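Local coordinates for protein sesquisabinene B synthase 2 (Santalum album, PDB 6A2A) that probably cyclises farnesyl diphosphate to sesquisabinene B with the help of magnesium or manganese ions, as a plant terpene synthase, at residues Leu164-Ala169 against Arg184-Ser189. Numbering follows the deposited sequence.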
loop_
_atom_site.group_PDB
_atom_site.type_symbol
_atom_site.label_atom_id
_atom_site.label_comp_id
_atom_site.label_asym_id
_atom_site.label_seq_id
_atom_site.Cartn_x
_atom_site.Cartn_y
_atom_site.Cartn_z
ATOM N N LEU A 164 -47.370 8.654 -5.954
ATOM C CA LEU A 164 -45.910 8.465 -5.741
ATOM C C LEU A 164 -45.476 7.198 -6.468
ATOM O O LEU A 164 -44.401 7.174 -7.089
ATOM C CB LEU A 164 -45.595 8.329 -4.246
ATOM C CG LEU A 164 -44.133 8.048 -3.880
ATOM C CD1 LEU A 164 -43.249 9.186 -4.386
ATOM C CD2 LEU A 164 -43.946 7.896 -2.385
ATOM N N SER A 165 -46.280 6.141 -6.419
ATOM C CA SER A 165 -45.827 4.918 -7.114
ATOM C C SER A 165 -45.801 5.139 -8.639
ATOM O O SER A 165 -44.837 4.686 -9.346
ATOM C CB SER A 165 -46.700 3.761 -6.729
ATOM O OG SER A 165 -46.471 3.380 -5.389
ATOM N N LEU A 166 -46.728 5.886 -9.175
ATOM C CA LEU A 166 -46.746 6.187 -10.608
ATOM C C LEU A 166 -45.514 7.010 -11.001
ATOM O O LEU A 166 -44.854 6.750 -12.017
ATOM C CB LEU A 166 -48.006 6.980 -10.931
ATOM C CG LEU A 166 -48.193 7.430 -12.376
ATOM C CD1 LEU A 166 -48.280 6.224 -13.289
ATOM C CD2 LEU A 166 -49.421 8.282 -12.514
ATOM N N TYR A 167 -45.248 8.046 -10.190
ATOM C CA TYR A 167 -44.065 8.873 -10.368
ATOM C C TYR A 167 -42.843 7.968 -10.441
ATOM O O TYR A 167 -42.054 8.132 -11.381
ATOM C CB TYR A 167 -43.904 9.877 -9.225
ATOM C CG TYR A 167 -42.601 10.650 -9.228
ATOM C CD1 TYR A 167 -42.484 11.842 -9.920
ATOM C CD2 TYR A 167 -41.563 10.261 -8.424
ATOM C CE1 TYR A 167 -41.336 12.619 -9.847
ATOM C CE2 TYR A 167 -40.376 10.981 -8.390
ATOM C CZ TYR A 167 -40.287 12.197 -9.058
ATOM O OH TYR A 167 -39.114 12.909 -8.965
ATOM N N GLU A 168 -42.618 7.099 -9.467
ATOM C CA GLU A 168 -41.427 6.324 -9.400
ATOM C C GLU A 168 -41.349 5.370 -10.611
ATOM O O GLU A 168 -40.282 5.145 -11.167
ATOM C CB GLU A 168 -41.341 5.484 -8.145
ATOM C CG GLU A 168 -41.242 6.300 -6.861
ATOM C CD GLU A 168 -39.893 6.974 -6.603
ATOM O OE1 GLU A 168 -39.103 7.179 -7.584
ATOM O OE2 GLU A 168 -39.592 7.237 -5.405
ATOM N N ALA A 169 -42.495 4.814 -10.992
ATOM C CA ALA A 169 -42.550 3.857 -12.125
ATOM C C ALA A 169 -42.200 4.508 -13.468
ATOM O O ALA A 169 -41.579 3.813 -14.340
ATOM C CB ALA A 169 -43.936 3.234 -12.191
ATOM N N ARG A 184 -45.218 10.951 -15.710
ATOM C CA ARG A 184 -44.221 11.748 -14.971
ATOM C C ARG A 184 -44.675 13.195 -14.788
ATOM O O ARG A 184 -44.609 13.738 -13.654
ATOM C CB ARG A 184 -42.851 11.714 -15.664
ATOM C CG ARG A 184 -41.819 12.601 -14.980
ATOM C CD ARG A 184 -40.499 12.756 -15.744
ATOM N NE ARG A 184 -40.743 13.497 -16.971
ATOM C CZ ARG A 184 -40.817 14.815 -17.049
ATOM N NH1 ARG A 184 -40.651 15.559 -15.970
ATOM N NH2 ARG A 184 -41.057 15.402 -18.214
ATOM N N THR A 185 -45.142 13.865 -15.840
ATOM C CA THR A 185 -45.542 15.236 -15.768
ATOM C C THR A 185 -46.745 15.366 -14.804
ATOM O O THR A 185 -46.750 16.256 -13.979
ATOM C CB THR A 185 -45.907 15.785 -17.165
ATOM O OG1 THR A 185 -44.721 15.722 -17.967
ATOM C CG2 THR A 185 -46.371 17.225 -17.139
ATOM N N PHE A 186 -47.678 14.449 -14.895
ATOM C CA PHE A 186 -48.911 14.521 -14.098
ATOM C C PHE A 186 -48.563 14.280 -12.619
ATOM O O PHE A 186 -48.916 15.119 -11.810
ATOM C CB PHE A 186 -49.911 13.480 -14.577
ATOM C CG PHE A 186 -51.141 13.362 -13.724
ATOM C CD1 PHE A 186 -52.163 14.289 -13.849
ATOM C CD2 PHE A 186 -51.274 12.309 -12.856
ATOM C CE1 PHE A 186 -53.311 14.155 -13.080
ATOM C CE2 PHE A 186 -52.430 12.166 -12.113
ATOM C CZ PHE A 186 -53.437 13.096 -12.236
ATOM N N ALA A 187 -47.862 13.200 -12.342
ATOM C CA ALA A 187 -47.530 12.802 -10.943
ATOM C C ALA A 187 -46.634 13.850 -10.289
ATOM O O ALA A 187 -46.872 14.207 -9.083
ATOM C CB ALA A 187 -46.892 11.462 -10.870
ATOM N N THR A 188 -45.645 14.387 -11.031
ATOM C CA THR A 188 -44.779 15.439 -10.514
ATOM C C THR A 188 -45.611 16.648 -10.095
ATOM O O THR A 188 -45.433 17.216 -9.007
ATOM C CB THR A 188 -43.669 15.863 -11.503
ATOM O OG1 THR A 188 -42.909 14.720 -11.889
ATOM C CG2 THR A 188 -42.729 16.888 -10.902
ATOM N N SER A 189 -46.494 17.099 -10.987
ATOM C CA SER A 189 -47.275 18.290 -10.759
ATOM C C SER A 189 -48.187 18.092 -9.542
ATOM O O SER A 189 -48.265 18.950 -8.657
ATOM C CB SER A 189 -48.104 18.652 -11.997
ATOM O OG SER A 189 -48.978 19.735 -11.665
#
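Tyr167 and Ala187 mark the point where helices 160-170 and 178-192 come together, their CA atoms 5.3 Å apart. The two short segments run roughly antiparallel, at 137°, with axes 8.6 Å apart at closest approach. A small residue at the crossing is consistent with this spacing: the methyl of Ala187 points at the facing helix and meets Tyr167 CB at 3.8 Å. On one flank of this methyl, Leu166 CD2 lies 4.4 Å from Ala187 CB and also approaches the edge of the Phe186 ring. On the other, the Tyr167 ring, its CG anti to the backbone N (chi1 172°), presents an edge to Thr188, whose OG1 lies in the ring plane, 3.3 Å from CE1. That hydroxyl is turned back on its own helix, donating to Arg184 O at 2.6 Å from above the carbonyl plane, while Thr188 N reaches the same oxygen from the opposite face. A valine in place of Thr188 would probably cost Arg184 O its hydroxyl donor and set a methyl against the tyrosine edge. The Tyr167 hydroxyl is hydrogen-bonded to Ala210 O, tying in helix 201-212. This is roughly antiparallel packing of consecutive helices, centred on an alanine, within the mainly alpha-helical N-terminal domain of plant terpene synthases.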